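Local coordinates for PCF11 protein (Saccharomyces cerevisiae, PDB 1SZ9), which binds the carboxy-terminal domain of RNA polymerase II, recognised in a beta-turn conformation, as part of mRNA 3'-end processing, at residues S50-C55 and Y62-L67; I70-G75 and N114-G119; R92-L95 and T101-K104; K110-P115 and P121-S126. All coordinates share one frame; numbering follows the deposited sequence.

In the fold
Contact 1 lies nearest the middle of the chain, a buried, wholly apolar seam between helices 41-54 and 57-73. Contacts 2, 3 and 4 are partly buried and reach the surface. Contact 2 uses the far end of helix 57-73, met by a loop through a lysine stem, a buried proline and a bridging water, with Asn116 and the residues after it exposed. Contacts 3 and 4 sit at the two ends of helix 99-112: the first combines an arginine-to-carbonyl grip with packing on a tyrosine face, the second an aromatic pair with one backbone bond. Contacts 2 and 4 share Asn114 and Pro115 and touch directly. Phe64 of contact 1 packs on Trp112 of contact 4 and Thr93 of contact 3.

Contact 1: S50-C55 and Y62-L67; sequences SRIEKC and YAFYAL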
loop_
_atom_site.group_PDB
_atom_site.type_symbol
_atom_site.label_atom_id
_atom_site.label_comp_id
_atom_site.label_asym_id
_atom_site.label_seq_id
_atom_site.Cartn_x
_atom_site.Cartn_y
_atom_site.Cartn_z
ATOM N N SER A 50 2.852 -8.699 -3.349
ATOM C CA SER A 50 2.605 -10.136 -3.324
ATOM C C SER A 50 1.663 -10.464 -2.165
ATOM O O SER A 50 0.680 -11.190 -2.348
ATOM C CB SER A 50 3.935 -10.905 -3.183
ATOM O OG SER A 50 3.696 -12.289 -3.033
ATOM N N ARG A 51 1.951 -9.928 -0.973
ATOM C CA ARG A 51 1.077 -10.170 0.181
ATOM C C ARG A 51 -0.351 -9.673 -0.091
ATOM O O ARG A 51 -1.325 -10.381 0.167
ATOM C CB ARG A 51 1.624 -9.510 1.470
ATOM C CG ARG A 51 0.530 -9.305 2.527
ATOM C CD ARG A 51 0.843 -9.710 3.974
ATOM N NE ARG A 51 0.951 -11.148 4.151
ATOM C CZ ARG A 51 0.376 -11.859 5.122
ATOM N NH1 ARG A 51 -0.386 -11.290 6.057
ATOM N NH2 ARG A 51 0.578 -13.169 5.156
ATOM N N ILE A 52 -0.489 -8.460 -0.622
ATOM C CA ILE A 52 -1.815 -7.927 -0.921
ATOM C C ILE A 52 -2.584 -8.851 -1.869
ATOM O O ILE A 52 -3.789 -9.084 -1.714
ATOM C CB ILE A 52 -1.709 -6.526 -1.551
ATOM C CG1 ILE A 52 -1.223 -5.528 -0.485
ATOM C CG2 ILE A 52 -3.060 -6.099 -2.135
ATOM C CD1 ILE A 52 -0.806 -4.175 -1.048
ATOM N N GLU A 53 -1.876 -9.381 -2.851
ATOM C CA GLU A 53 -2.481 -10.267 -3.829
ATOM C C GLU A 53 -2.808 -11.652 -3.277
ATOM O O GLU A 53 -3.847 -12.225 -3.597
ATOM C CB GLU A 53 -1.541 -10.397 -5.023
ATOM C CG GLU A 53 -2.078 -11.217 -6.166
ATOM C CD GLU A 53 -1.239 -11.032 -7.414
ATOM O OE1 GLU A 53 -0.061 -11.451 -7.402
ATOM O OE2 GLU A 53 -1.758 -10.456 -8.398
ATOM N N LYS A 54 -1.924 -12.181 -2.436
ATOM C CA LYS A 54 -2.091 -13.518 -1.863
ATOM C C LYS A 54 -2.948 -13.675 -0.616
ATOM O O LYS A 54 -3.848 -14.515 -0.592
ATOM C CB LYS A 54 -0.720 -14.134 -1.555
ATOM C CG LYS A 54 0.002 -14.776 -2.736
ATOM C CD LYS A 54 0.246 -13.819 -3.882
ATOM C CE LYS A 54 1.122 -14.494 -4.933
ATOM N NZ LYS A 54 1.423 -13.629 -6.103
ATOM N N CYS A 55 -2.665 -12.889 0.421
ATOM C CA CYS A 55 -3.396 -13.013 1.680
ATOM C C CYS A 55 -4.903 -12.863 1.520
ATOM O O CYS A 55 -5.395 -12.512 0.452
ATOM C CB CYS A 55 -2.858 -12.003 2.703
ATOM S SG CYS A 55 -3.436 -10.324 2.458
ATOM N N TYR A 62 -4.469 -4.487 5.800
ATOM C CA TYR A 62 -3.306 -4.175 6.625
ATOM C C TYR A 62 -2.015 -4.116 5.817
ATOM O O TYR A 62 -1.127 -3.323 6.127
ATOM C CB TYR A 62 -3.235 -5.169 7.785
ATOM C CG TYR A 62 -4.587 -5.295 8.460
ATOM C CD1 TYR A 62 -5.275 -4.163 8.911
ATOM C CD2 TYR A 62 -5.201 -6.539 8.611
ATOM C CE1 TYR A 62 -6.550 -4.274 9.492
ATOM C CE2 TYR A 62 -6.461 -6.667 9.187
ATOM C CZ TYR A 62 -7.132 -5.531 9.623
ATOM O OH TYR A 62 -8.388 -5.665 10.163
ATOM N N ALA A 63 -1.928 -4.919 4.758
ATOM C CA ALA A 63 -0.753 -4.894 3.883
ATOM C C ALA A 63 -0.785 -3.554 3.129
ATOM O O ALA A 63 0.260 -2.944 2.883
ATOM C CB ALA A 63 -0.788 -6.077 2.883
ATOM N N PHE A 64 -1.977 -3.109 2.737
ATOM C CA PHE A 64 -2.096 -1.802 2.072
ATOM C C PHE A 64 -1.735 -0.687 3.077
ATOM O O PHE A 64 -1.239 0.370 2.683
ATOM C CB PHE A 64 -3.518 -1.574 1.539
ATOM C CG PHE A 64 -3.603 -1.531 0.030
ATOM C CD1 PHE A 64 -2.970 -0.514 -0.690
ATOM C CD2 PHE A 64 -4.331 -2.499 -0.669
ATOM C CE1 PHE A 64 -3.058 -0.454 -2.080
ATOM C CE2 PHE A 64 -4.427 -2.452 -2.068
ATOM C CZ PHE A 64 -3.786 -1.422 -2.775
ATOM N N TYR A 65 -1.993 -0.905 4.366
ATOM C CA TYR A 65 -1.617 0.127 5.354
ATOM C C TYR A 65 -0.101 0.168 5.452
ATOM O O TYR A 65 0.483 1.219 5.686
ATOM C CB TYR A 65 -2.230 -0.131 6.737
ATOM C CG TYR A 65 -3.714 0.181 6.856
ATOM C CD1 TYR A 65 -4.411 0.847 5.840
ATOM C CD2 TYR A 65 -4.419 -0.164 8.009
ATOM C CE1 TYR A 65 -5.794 1.162 5.983
ATOM C CE2 TYR A 65 -5.777 0.143 8.158
ATOM C CZ TYR A 65 -6.454 0.809 7.142
ATOM O OH TYR A 65 -7.780 1.150 7.325
ATOM N N ALA A 66 0.550 -0.979 5.248
ATOM C CA ALA A 66 2.012 -1.010 5.255
ATOM C C ALA A 66 2.516 -0.180 4.048
ATOM O O ALA A 66 3.412 0.659 4.180
ATOM C CB ALA A 66 2.499 -2.449 5.149
ATOM N N LEU A 67 1.935 -0.435 2.877
ATOM C CA LEU A 67 2.263 0.277 1.640
ATOM C C LEU A 67 2.042 1.788 1.850
ATOM O O LEU A 67 2.873 2.612 1.476
ATOM C CB LEU A 67 1.347 -0.222 0.510
ATOM C CG LEU A 67 1.494 0.333 -0.920
ATOM C CD1 LEU A 67 0.868 -0.655 -1.924
ATOM C CD2 LEU A 67 0.819 1.705 -1.043
#
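Ile52 and Ala63 mark the closest backbone approach, with CA atoms 5.8 Å apart, where the last turn of helix 41-54 runs against residues 62-67 of helix 57-73. The segment axes come within 9.2 Å and are nearly antiparallel, at 161°. This is an antiparallel helix pair closed by a very short link, part of the all-helical CID domain, a fold described in terms of arm repeats. Ala63 presents only a methyl group, and two side chains of the facing helix close on it. Ile52 CG1 lies 3.4 Å from Ala63 CB, tighter than usual van der Waals contact, and the aliphatic stem of Arg51 approaches the same methyl from its own side, CG standing 3.5 Å away. Beyond that stem the arginine chain bends, bringing a guanidinium face over CB of Cys55; its polar end has weak partners in Gln59 and Glu17. Ile52 carries most of the contact. With CG1 beside the backbone N (chi1 -70°) and the branch then extended, CD1 is carried across to the neighbouring helix, while CG2 lies by Phe64 CE2, 3.9 Å away. Leu67, one turn further on, meets the same branch with a methyl group. Outside the helix pair, Leu89 and Thr93 of helix 86-95 close over Ile52, and Trp112 packs on Phe64. The end of the isoleucine completes a CH-pi contact: Ile52 CD1 sits 4.0 Å from the centroid of the Phe64 ring, over one face and 12° off the normal.

Contact 2: I70-G75 and N114-G119; sequences ICKNVG and NPNDTG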
loop_
_atom_site.group_PDB
_atom_site.type_symbol
_atom_site.label_atom_id
_atom_site.label_comp_id
_atom_site.label_asym_id
_atom_site.label_seq_id
_atom_site.Cartn_x
_atom_site.Cartn_y
_atom_site.Cartn_z
ATOM N N ILE A 70 4.750 3.341 4.315
ATOM C CA ILE A 70 6.021 3.473 3.623
ATOM C C ILE A 70 6.008 4.647 2.630
ATOM O O ILE A 70 6.944 5.452 2.583
ATOM C CB ILE A 70 6.374 2.147 2.897
ATOM C CG1 ILE A 70 6.796 1.099 3.944
ATOM C CG2 ILE A 70 7.463 2.379 1.833
ATOM C CD1 ILE A 70 6.772 -0.331 3.413
ATOM N N CYS A 71 4.944 4.768 1.843
ATOM C CA CYS A 71 4.870 5.865 0.890
ATOM C C CYS A 71 4.746 7.245 1.533
ATOM O O CYS A 71 5.410 8.192 1.116
ATOM C CB CYS A 71 3.713 5.644 -0.076
ATOM S SG CYS A 71 4.031 4.290 -1.206
ATOM N N LYS A 72 3.889 7.362 2.540
ATOM C CA LYS A 72 3.688 8.635 3.229
ATOM C C LYS A 72 4.865 9.097 4.099
ATOM O O LYS A 72 5.111 10.291 4.227
ATOM C CB LYS A 72 2.452 8.559 4.118
ATOM C CG LYS A 72 1.148 8.807 3.384
ATOM C CD LYS A 72 -0.024 8.704 4.333
ATOM C CE LYS A 72 -1.342 9.034 3.639
ATOM N NZ LYS A 72 -2.465 8.726 4.562
ATOM N N ASN A 73 5.587 8.158 4.696
ATOM C CA ASN A 73 6.679 8.525 5.589
ATOM C C ASN A 73 8.070 8.445 5.005
ATOM O O ASN A 73 8.968 9.154 5.457
ATOM C CB ASN A 73 6.599 7.688 6.866
ATOM C CG ASN A 73 5.276 7.876 7.581
ATOM O OD1 ASN A 73 4.895 9.000 7.897
ATOM N ND2 ASN A 73 4.564 6.782 7.827
ATOM N N VAL A 74 8.257 7.568 4.028
ATOM C CA VAL A 74 9.553 7.438 3.390
ATOM C C VAL A 74 9.498 8.219 2.082
ATOM O O VAL A 74 10.377 9.033 1.807
ATOM C CB VAL A 74 9.915 5.964 3.096
ATOM C CG1 VAL A 74 11.368 5.869 2.600
ATOM C CG2 VAL A 74 9.747 5.121 4.357
ATOM N N GLY A 75 8.449 7.980 1.295
ATOM C CA GLY A 75 8.289 8.653 0.015
ATOM C C GLY A 75 9.057 7.927 -1.069
ATOM O O GLY A 75 8.990 6.703 -1.166
ATOM N N ASN A 114 -4.183 14.062 -0.844
ATOM C CA ASN A 114 -3.546 15.160 -0.124
ATOM C C ASN A 114 -2.798 14.575 1.084
ATOM O O ASN A 114 -3.143 14.841 2.239
ATOM C CB ASN A 114 -4.599 16.190 0.320
ATOM C CG ASN A 114 -3.976 17.398 1.026
ATOM O OD1 ASN A 114 -2.894 17.852 0.648
ATOM N ND2 ASN A 114 -4.663 17.924 2.052
ATOM N N PRO A 115 -1.742 13.779 0.824
ATOM C CA PRO A 115 -0.967 13.154 1.906
ATOM C C PRO A 115 -0.256 14.162 2.814
ATOM O O PRO A 115 0.422 15.062 2.331
ATOM C CB PRO A 115 0.027 12.284 1.157
ATOM C CG PRO A 115 0.346 13.140 -0.060
ATOM C CD PRO A 115 -1.034 13.669 -0.469
ATOM N N ASN A 116 -0.426 14.006 4.122
ATOM C CA ASN A 116 0.221 14.896 5.073
ATOM C C ASN A 116 -0.059 16.366 4.782
ATOM O O ASN A 116 0.764 17.225 5.073
ATOM C CB ASN A 116 1.733 14.628 5.052
ATOM C CG ASN A 116 2.060 13.177 5.394
ATOM O OD1 ASN A 116 2.693 12.458 4.614
ATOM N ND2 ASN A 116 1.615 12.745 6.553
ATOM N N ASP A 117 -1.229 16.645 4.219
ATOM C CA ASP A 117 -1.640 18.006 3.869
ATOM C C ASP A 117 -0.607 18.770 3.050
ATOM O O ASP A 117 -0.380 19.954 3.286
ATOM C CB ASP A 117 -1.980 18.822 5.126
ATOM C CG ASP A 117 -2.680 20.152 4.788
ATOM O OD1 ASP A 117 -3.514 20.149 3.859
ATOM O OD2 ASP A 117 -2.415 21.184 5.443
ATOM N N THR A 118 0.012 18.100 2.081
ATOM C CA THR A 118 1.018 18.746 1.239
ATOM C C THR A 118 0.423 19.352 -0.027
ATOM O O THR A 118 1.097 20.103 -0.726
ATOM C CB THR A 118 2.119 17.760 0.773
ATOM O OG1 THR A 118 1.521 16.716 -0.012
ATOM C CG2 THR A 118 2.865 17.167 1.969
ATOM N N GLY A 119 -0.825 19.006 -0.334
ATOM C CA GLY A 119 -1.454 19.518 -1.539
ATOM C C GLY A 119 -0.899 18.880 -2.808
ATOM O O GLY A 119 -1.151 19.374 -3.896
HETATM O O HOH W 1 -1.978 11.795 5.426
#
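Pro115 turns its puckered ring toward Lys72, meeting the lysine stem with one corner: Pro115 CB lies 4.3 Å from Lys72 CG. The flat group at this boundary is the carboxamide of Asn116, which comes up beside the backbone carbonyl and CB of Lys72. Another, the amide of Asn114, faces into its own loop and works through its edges. Its ND2 gives a nearly straight bond (170°) to Asp117 OD1, 3.1 Å away in the amide plane and on the anti lone pair of the carboxylate, while its OD1 accepts from Gly119 N at 2.6 Å. Asn114 thus ties together both sides of the turn, and its rotation is fixed by two bonds. Pro115 O is gripped twice from Thr118, by the backbone N and by OG1, each 3.1 Å away. With CG beside its backbone N (chi1 -83°) and the rest extended, Lys72 reaches along the loop to a bridging water. That water accepts a bond from Asn116 N at 3.0 Å and a weak one from Lys72 NZ; the ammonium also has a long, weak ion pair with Asp68. Leu122 packs on both Lys72 and Pro115, screening one part of the seam, whereas Asn116 and the residues after it are solvent-facing. Asn116 and Asp117 both adopt positive phi, and the bonds Asp117 N to Asn114 O and Thr118 N to Pro115 O make two overlapping beta turns, a compact connection between helices 99-112 and 125-137 that docks on the end of helix 57-73 in this CID fold.

Contact 3: R92-L95 and T101-K104; sequences RTYL and TRTK
Arg102 grips the backbone carbonyl of Tyr94 side-on with two nitrogens. The shorter bond runs from Arg102 NE to Tyr94 O, 2.8 Å long and 159° at the hydrogen; Arg102 NH2 adds a more bent one to Tyr94 O at 3.2 Å. The oxygen lies close to the guanidinium plane for both donors, but NH2 meets it in the carbonyl plane on a lone pair, whereas NE is tilted from that plane. Leu95 O stands further along the same edge. The third nitrogen, NH1, bonds to Asn99, so the guanidinium is held flat from two directions. A positive group beside carbonyls in the last turn of helix 86-95 would be expected to suit the negative end of the helix dipole. The grip joins helices 86-95 and 99-112, consecutive in the CID superhelix, across their short connection. Beneath the polar edge, the extended arginine chain lies over one face of the Tyr94 ring: CG is 3.5 Å from the ring centroid in a CH-pi contact, and CD comes within 3.4 Å of Tyr94 CE1. The ring is swung under this chain by a chi1 of -170°, which sets its CG anti to the backbone N. A leucine in place of Arg102 would probably leave Tyr94 O without both N-H donors and Asn99 without its guanidinium partner. Phe134 of helix 125-137 packs edge-to-face with Tyr94.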
loop_
_atom_site.group_PDB
_atom_site.type_symbol
_atom_site.label_atom_id
_atom_site.label_comp_id
_atom_site.label_asym_id
_atom_site.label_seq_id
_atom_site.Cartn_x
_atom_site.Cartn_y
_atom_site.Cartn_z
ATOM N N ARG A 92 -8.480 -4.718 -7.653
ATOM C CA ARG A 92 -8.648 -6.148 -7.401
ATOM C C ARG A 92 -8.954 -6.411 -5.937
ATOM O O ARG A 92 -9.815 -7.232 -5.625
ATOM C CB ARG A 92 -7.397 -6.932 -7.831
ATOM C CG ARG A 92 -7.315 -7.109 -9.344
ATOM C CD ARG A 92 -5.925 -7.495 -9.824
ATOM N NE ARG A 92 -5.815 -7.343 -11.276
ATOM C CZ ARG A 92 -4.670 -7.374 -11.956
ATOM N NH1 ARG A 92 -3.514 -7.553 -11.321
ATOM N NH2 ARG A 92 -4.681 -7.208 -13.273
ATOM N N THR A 93 -8.265 -5.703 -5.044
ATOM C CA THR A 93 -8.495 -5.875 -3.615
ATOM C C THR A 93 -9.910 -5.449 -3.248
ATOM O O THR A 93 -10.623 -6.164 -2.555
ATOM C CB THR A 93 -7.480 -5.044 -2.787
ATOM O OG1 THR A 93 -6.170 -5.520 -3.077
ATOM C CG2 THR A 93 -7.726 -5.175 -1.260
ATOM N N TYR A 94 -10.301 -4.273 -3.727
ATOM C CA TYR A 94 -11.621 -3.717 -3.464
ATOM C C TYR A 94 -12.720 -4.705 -3.870
ATOM O O TYR A 94 -13.708 -4.891 -3.158
ATOM C CB TYR A 94 -11.788 -2.399 -4.246
ATOM C CG TYR A 94 -13.032 -1.623 -3.869
ATOM C CD1 TYR A 94 -14.284 -2.005 -4.342
ATOM C CD2 TYR A 94 -12.956 -0.507 -3.025
ATOM C CE1 TYR A 94 -15.440 -1.298 -3.994
ATOM C CE2 TYR A 94 -14.118 0.208 -2.656
ATOM C CZ TYR A 94 -15.346 -0.194 -3.148
ATOM O OH TYR A 94 -16.486 0.488 -2.816
ATOM N N LEU A 95 -12.533 -5.342 -5.020
ATOM C CA LEU A 95 -13.509 -6.303 -5.527
ATOM C C LEU A 95 -13.555 -7.603 -4.727
ATOM O O LEU A 95 -14.510 -8.385 -4.851
ATOM C CB LEU A 95 -13.203 -6.612 -7.003
ATOM C CG LEU A 95 -13.391 -5.402 -7.935
ATOM C CD1 LEU A 95 -12.890 -5.728 -9.321
ATOM C CD2 LEU A 95 -14.882 -4.998 -7.968
ATOM N N THR A 101 -14.462 -3.012 4.888
ATOM C CA THR A 101 -13.081 -2.854 4.437
ATOM C C THR A 101 -13.032 -1.867 3.271
ATOM O O THR A 101 -12.070 -1.076 3.139
ATOM C CB THR A 101 -12.491 -4.208 4.003
ATOM O OG1 THR A 101 -12.606 -5.124 5.091
ATOM C CG2 THR A 101 -11.021 -4.068 3.616
ATOM N N ARG A 102 -14.064 -1.907 2.419
ATOM C CA ARG A 102 -14.151 -0.964 1.301
ATOM C C ARG A 102 -14.167 0.509 1.792
ATOM O O ARG A 102 -13.505 1.358 1.209
ATOM C CB ARG A 102 -15.397 -1.243 0.441
ATOM C CG ARG A 102 -15.204 -2.444 -0.515
ATOM C CD ARG A 102 -16.491 -2.910 -1.210
ATOM N NE ARG A 102 -16.187 -4.064 -2.063
ATOM C CZ ARG A 102 -17.048 -5.034 -2.366
ATOM N NH1 ARG A 102 -18.283 -5.001 -1.895
ATOM N NH2 ARG A 102 -16.667 -6.054 -3.124
ATOM N N THR A 103 -14.906 0.818 2.856
ATOM C CA THR A 103 -14.925 2.209 3.333
ATOM C C THR A 103 -13.534 2.576 3.823
ATOM O O THR A 103 -13.130 3.724 3.721
ATOM C CB THR A 103 -15.929 2.454 4.511
ATOM O OG1 THR A 103 -15.528 1.687 5.655
ATOM C CG2 THR A 103 -17.345 2.083 4.098
ATOM N N LYS A 104 -12.804 1.603 4.367
ATOM C CA LYS A 104 -11.439 1.862 4.830
ATOM C C LYS A 104 -10.507 2.081 3.634
ATOM O O LYS A 104 -9.645 2.969 3.670
ATOM C CB LYS A 104 -10.961 0.717 5.734
ATOM C CG LYS A 104 -11.460 0.907 7.174
ATOM C CD LYS A 104 -11.648 -0.388 7.907
ATOM C CE LYS A 104 -11.894 -0.127 9.416
ATOM N NZ LYS A 104 -12.466 1.222 9.726
#

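Contact 4: K110-P115 and P121-S126; sequences KLWLNP and PLFEGS
Trp112 and Leu122 are joined backbone to backbone where the chain, leaving helix 99-112, loops round and passes close to itself: Leu122 N donates a hydrogen bond to Trp112 O, 2.8 Å long, almost straight at 175° and pointing head-on at the carbonyl. Pro121 adds a CA-H...O contact to the same oxygen. Next to this bond the side chains meet. The Phe123 ring stands T-shaped on the indole, its edge directed at one face of Trp112, with planes at 81° and the centroid 4.9 Å from that of the five-membered ring. CE2 does the touching, 3.5 Å from Trp112 CD2. Leu122 takes the space beside this pair: with its CG anti to the backbone N (chi1 -169°), its CD2 approaches Trp112 CD1 to 3.4 Å, and its CG lies over a face of the Phe123 ring, toward the rim. Leu122 CB also rests against Pro115 CG at 4.0 Å. The indole N-H bonds to Asp68 of helix 57-73, while Leu128 and Ile131 of helix 125-137 pack on the ring system. An alanine in place of Trp112 would probably open a gap beside the Phe123 edge and Leu122 CD2 and leave the Asp68 carboxylate without its indole donor. The backbone bond and the edge-to-face pair, one polar and the other apolar, probably act together to hold the returning chain against the end of helix 99-112, just before helix 125-137 begins.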
loop_
_atom_site.group_PDB
_atom_site.type_symbol
_atom_site.label_atom_id
_atom_site.label_comp_id
_atom_site.label_asym_id
_atom_site.label_seq_id
_atom_site.Cartn_x
_atom_site.Cartn_y
_atom_site.Cartn_z
ATOM N N LYS A 110 -8.705 8.639 -0.255
ATOM C CA LYS A 110 -8.929 10.063 -0.059
ATOM C C LYS A 110 -7.672 10.757 0.460
ATOM O O LYS A 110 -7.322 11.830 -0.007
ATOM C CB LYS A 110 -10.063 10.313 0.938
ATOM C CG LYS A 110 -11.471 10.261 0.356
ATOM C CD LYS A 110 -12.443 10.704 1.440
ATOM C CE LYS A 110 -13.867 10.772 0.952
ATOM N NZ LYS A 110 -14.704 11.357 2.035
ATOM N N LEU A 111 -6.992 10.144 1.426
ATOM C CA LEU A 111 -5.783 10.769 1.962
ATOM C C LEU A 111 -4.634 10.733 0.957
ATOM O O LEU A 111 -3.713 11.541 1.061
ATOM C CB LEU A 111 -5.363 10.107 3.280
ATOM C CG LEU A 111 -6.396 10.196 4.403
ATOM C CD1 LEU A 111 -5.819 9.557 5.658
ATOM C CD2 LEU A 111 -6.771 11.658 4.678
ATOM N N TRP A 112 -4.674 9.819 -0.020
ATOM C CA TRP A 112 -3.599 9.785 -1.022
ATOM C C TRP A 112 -3.670 11.037 -1.903
ATOM O O TRP A 112 -2.681 11.418 -2.504
ATOM C CB TRP A 112 -3.672 8.554 -1.945
ATOM C CG TRP A 112 -3.339 7.220 -1.307
ATOM C CD1 TRP A 112 -2.657 7.006 -0.143
ATOM C CD2 TRP A 112 -3.646 5.926 -1.836
ATOM N NE1 TRP A 112 -2.517 5.647 0.087
ATOM C CE2 TRP A 112 -3.118 4.966 -0.939
ATOM C CE3 TRP A 112 -4.321 5.483 -2.982
ATOM C CZ2 TRP A 112 -3.244 3.580 -1.155
ATOM C CZ3 TRP A 112 -4.444 4.106 -3.200
ATOM C CH2 TRP A 112 -3.907 3.174 -2.287
ATOM N N LEU A 113 -4.844 11.658 -1.989
ATOM C CA LEU A 113 -5.035 12.875 -2.800
ATOM C C LEU A 113 -4.381 14.104 -2.151
ATOM O O LEU A 113 -4.062 15.068 -2.823
ATOM C CB LEU A 113 -6.534 13.138 -3.011
ATOM C CG LEU A 113 -7.255 12.630 -4.269
ATOM C CD1 LEU A 113 -6.444 11.596 -5.027
ATOM C CD2 LEU A 113 -8.610 12.097 -3.861
ATOM N N ASN A 114 -4.183 14.062 -0.844
ATOM C CA ASN A 114 -3.546 15.160 -0.124
ATOM C C ASN A 114 -2.798 14.575 1.084
ATOM O O ASN A 114 -3.143 14.841 2.239
ATOM C CB ASN A 114 -4.599 16.190 0.320
ATOM C CG ASN A 114 -3.976 17.398 1.026
ATOM O OD1 ASN A 114 -2.894 17.852 0.648
ATOM N ND2 ASN A 114 -4.663 17.924 2.052
ATOM N N PRO A 115 -1.742 13.779 0.824
ATOM C CA PRO A 115 -0.967 13.154 1.906
ATOM C C PRO A 115 -0.256 14.162 2.814
ATOM O O PRO A 115 0.422 15.062 2.331
ATOM C CB PRO A 115 0.027 12.284 1.157
ATOM C CG PRO A 115 0.346 13.140 -0.060
ATOM C CD PRO A 115 -1.034 13.669 -0.469
ATOM N N PRO A 121 -0.619 15.049 -4.689
ATOM C CA PRO A 121 -0.999 13.626 -4.669
ATOM C C PRO A 121 0.180 12.691 -4.366
ATOM O O PRO A 121 1.293 12.902 -4.847
ATOM C CB PRO A 121 -1.579 13.397 -6.066
ATOM C CG PRO A 121 -2.154 14.773 -6.407
ATOM C CD PRO A 121 -1.060 15.700 -5.937
ATOM N N LEU A 122 -0.080 11.659 -3.571
ATOM C CA LEU A 122 0.947 10.705 -3.177
ATOM C C LEU A 122 1.547 9.897 -4.332
ATOM O O LEU A 122 2.739 9.636 -4.363
ATOM C CB LEU A 122 0.380 9.751 -2.106
ATOM C CG LEU A 122 1.347 8.824 -1.340
ATOM C CD1 LEU A 122 2.476 9.621 -0.650
ATOM C CD2 LEU A 122 0.568 8.047 -0.329
ATOM N N PHE A 123 0.711 9.516 -5.286
ATOM C CA PHE A 123 1.150 8.707 -6.409
ATOM C C PHE A 123 0.923 9.382 -7.758
ATOM O O PHE A 123 0.271 10.430 -7.864
ATOM C CB PHE A 123 0.377 7.386 -6.398
ATOM C CG PHE A 123 0.533 6.603 -5.123
ATOM C CD1 PHE A 123 1.680 5.842 -4.895
ATOM C CD2 PHE A 123 -0.463 6.628 -4.153
ATOM C CE1 PHE A 123 1.823 5.117 -3.717
ATOM C CE2 PHE A 123 -0.327 5.909 -2.972
ATOM C CZ PHE A 123 0.818 5.150 -2.749
ATOM N N GLU A 124 1.464 8.746 -8.788
ATOM C CA GLU A 124 1.300 9.213 -10.153
ATOM C C GLU A 124 -0.175 9.579 -10.363
ATOM O O GLU A 124 -1.098 8.798 -10.029
ATOM C CB GLU A 124 1.715 8.111 -11.124
ATOM C CG GLU A 124 3.228 7.931 -11.233
ATOM C CD GLU A 124 3.631 6.956 -12.336
ATOM O OE1 GLU A 124 3.145 7.115 -13.479
ATOM O OE2 GLU A 124 4.441 6.039 -12.064
ATOM N N GLY A 125 -0.385 10.780 -10.897
ATOM C CA GLY A 125 -1.731 11.259 -11.147
ATOM C C GLY A 125 -2.573 10.263 -11.918
ATOM O O GLY A 125 -3.783 10.156 -11.669
ATOM N N SER A 126 -1.946 9.513 -12.828
ATOM C CA SER A 126 -2.694 8.541 -13.635
ATOM C C SER A 126 -3.386 7.421 -12.850
ATOM O O SER A 126 -4.544 7.100 -13.108
ATOM C CB SER A 126 -1.797 7.896 -14.678
ATOM O OG SER A 126 -2.537 6.892 -15.358
#